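Local coordinates for protein predicted ATPase of the ABC class (Vibrio vulnificus, PDB 5D6A) that probably binds and hydrolyses ATP as an ATPase of the ABC class, and is captured here with the ATP analogue AMP-PNP, at residues 526-529 with 530-533. Sequence-based numbering, arbitrary orientation.
Sequences NSNP and AKQI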
ATOM      1  N   ASN A 526     -20.145   4.061 -24.763  1.00 44.88           N
ATOM      2  CA  ASN A 526     -19.377   5.125 -25.398  1.00 44.35           C
ATOM      3  C   ASN A 526     -18.134   4.477 -26.001  1.00 43.71           C
ATOM      4  O   ASN A 526     -17.384   3.805 -25.301  1.00 41.88           O
ATOM      5  CB  ASN A 526     -19.017   6.217 -24.389  1.00 42.45           C
ATOM      6  CG  ASN A 526     -18.306   7.399 -25.028  1.00 43.00           C
ATOM      7  OD1 ASN A 526     -17.302   7.237 -25.717  1.00 43.76           O
ATOM      8  ND2 ASN A 526     -18.812   8.601 -24.777  1.00 43.16           N
ATOM      9  N   SER A 527     -17.928   4.677 -27.301  1.00 45.72           N
ATOM     10  CA  SER A 527     -16.808   4.059 -28.017  1.00 46.64           C
ATOM     11  C   SER A 527     -15.444   4.756 -27.852  1.00 46.65           C
ATOM     12  O   SER A 527     -14.462   4.346 -28.479  1.00 48.04           O
ATOM     13  CB  SER A 527     -17.153   3.938 -29.500  1.00 48.97           C
ATOM     14  OG  SER A 527     -17.415   5.207 -30.051  1.00 50.33           O
ATOM     15  N   ASN A 528     -15.379   5.796 -27.019  1.00 45.36           N
ATOM     16  CA  ASN A 528     -14.116   6.490 -26.771  1.00 44.46           C
ATOM     17  C   ASN A 528     -14.172   7.215 -25.419  1.00 42.63           C
ATOM     18  O   ASN A 528     -14.272   8.440 -25.367  1.00 43.61           O
ATOM     19  CB  ASN A 528     -13.811   7.460 -27.919  1.00 46.56           C
ATOM     20  CG  ASN A 528     -12.385   7.985 -27.886  1.00 46.20           C
ATOM     21  OD1 ASN A 528     -11.596   7.641 -27.005  1.00 44.41           O
ATOM     22  ND2 ASN A 528     -12.045   8.813 -28.862  1.00 48.27           N
ATOM     23  N   PRO A 529     -14.111   6.449 -24.316  1.00 41.86           N
ATOM     24  CA  PRO A 529     -14.190   6.970 -22.941  1.00 40.56           C
ATOM     25  C   PRO A 529     -13.145   8.029 -22.587  1.00 40.38           C
ATOM     26  O   PRO A 529     -13.474   9.014 -21.927  1.00 39.54           O
ATOM     27  CB  PRO A 529     -13.979   5.720 -22.075  1.00 39.40           C
ATOM     28  CG  PRO A 529     -14.351   4.577 -22.950  1.00 40.71           C
ATOM     29  CD  PRO A 529     -13.960   4.982 -24.336  1.00 42.46           C
ATOM     30  N   ALA A 530     -11.900   7.818 -23.008  1.00 40.69           N
ATOM     31  CA  ALA A 530     -10.828   8.772 -22.726  1.00 40.88           C
ATOM     32  C   ALA A 530     -11.164  10.154 -23.293  1.00 42.96           C
ATOM     33  O   ALA A 530     -10.946  11.171 -22.634  1.00 42.46           O
ATOM     34  CB  ALA A 530      -9.510   8.269 -23.292  1.00 41.62           C
ATOM     35  N   LYS A 531     -11.693  10.177 -24.515  1.00 46.37           N
ATOM     36  CA  LYS A 531     -12.083  11.424 -25.174  1.00 48.82           C
ATOM     37  C   LYS A 531     -13.239  12.065 -24.416  1.00 47.85           C
ATOM     38  O   LYS A 531     -13.259  13.278 -24.216  1.00 49.49           O
ATOM     39  CB  LYS A 531     -12.490  11.154 -26.625  1.00 52.59           C
ATOM     40  CG  LYS A 531     -12.967  12.372 -27.409  1.00 56.50           C
ATOM     41  CD  LYS A 531     -13.524  11.947 -28.763  1.00 60.46           C
ATOM     42  CE  LYS A 531     -14.122  13.110 -29.546  1.00 64.57           C
ATOM     43  NZ  LYS A 531     -13.111  14.133 -29.935  1.00 66.88           N
ATOM     44  N   GLN A 532     -14.196  11.243 -23.994  1.00 45.64           N
ATOM     45  CA  GLN A 532     -15.355  11.729 -23.246  1.00 45.40           C
ATOM     46  C   GLN A 532     -14.907  12.359 -21.930  1.00 42.22           C
ATOM     47  O   GLN A 532     -15.319  13.466 -21.589  1.00 41.34           O
ATOM     48  CB  GLN A 532     -16.330  10.585 -22.959  1.00 45.75           C
ATOM     49  CG  GLN A 532     -17.660  11.032 -22.375  1.00 47.37           C
ATOM     50  CD  GLN A 532     -18.549   9.867 -21.973  1.00 49.61           C
ATOM     51  OE1 GLN A 532     -18.077   8.744 -21.767  1.00 49.78           O
ATOM     52  NE2 GLN A 532     -19.848  10.133 -21.843  1.00 51.26           N
ATOM     53  N   ILE A 533     -14.058  11.641 -21.200  1.00 39.74           N
ATOM     54  CA  ILE A 533     -13.533  12.114 -19.920  1.00 37.85           C
ATOM     55  C   ILE A 533     -12.799  13.441 -20.089  1.00 38.65           C
ATOM     56  O   ILE A 533     -12.968  14.362 -19.285  1.00 37.65           O
ATOM     57  CB  ILE A 533     -12.586  11.070 -19.290  1.00 36.52           C
ATOM     58  CG1 ILE A 533     -13.373   9.813 -18.902  1.00 35.67           C
ATOM     59  CG2 ILE A 533     -11.899  11.641 -18.053  1.00 35.68           C
ATOM     60  CD1 ILE A 533     -12.509   8.630 -18.525  1.00 35.00           C
TER
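An Asx turn leads into the start of helix 529-536, where Asn528 holds the N-cap position and its carbonyl O accepts the i+4 bond from Gln532 N (3.1 Å). Asparagine is common at N-caps because its short polar side chain can face the open amides of the first turn. One residue on, Ile533 N binds Pro529 O at 2.8 Å with a nearly straight N-H...O angle of 169°. Proline suits the first helical turn: its ring already holds phi near the helical value, and its nitrogen has no hydrogen to leave without a partner.

Upstream, the carboxamide of Asn526 reaches forward to the backbone two residues on. With CG anti to the backbone N (chi1 -176°), Asn526 OD1 receives Asn528 N at 2.7 Å in the carbonyl plane, a reach for which the short asparagine side chain is well matched. This leaves Asn526 ND2 over the face of the Gln532 amide, 3.1 Å from Gln532 CD, the two planes 28° apart. Because it sits above that plane, with a poor angle to OE1, no hydrogen bond joins the amides. Cys466 touches both side chains.

Elsewhere on the turn, the amide of Asn528 crosses the lysine chain at about a right angle. Asn528 ND2 sits 3.3 Å from Lys531 CB and 3.5 Å from Lys531 CD, so methylene groups make this contact while the ammonium end leads away, toward a long, weak ion pair with Glu535. Pro529 and Ile533 both pack on Met560 of helix 556-564, giving the helix a greasy face within the MRB1590 C-terminal family region.

The chemistry implies that backbone bonds and the Asx turn probably help to fix the path into the helix, with the neighbouring polar side chains adding mainly van der Waals contact.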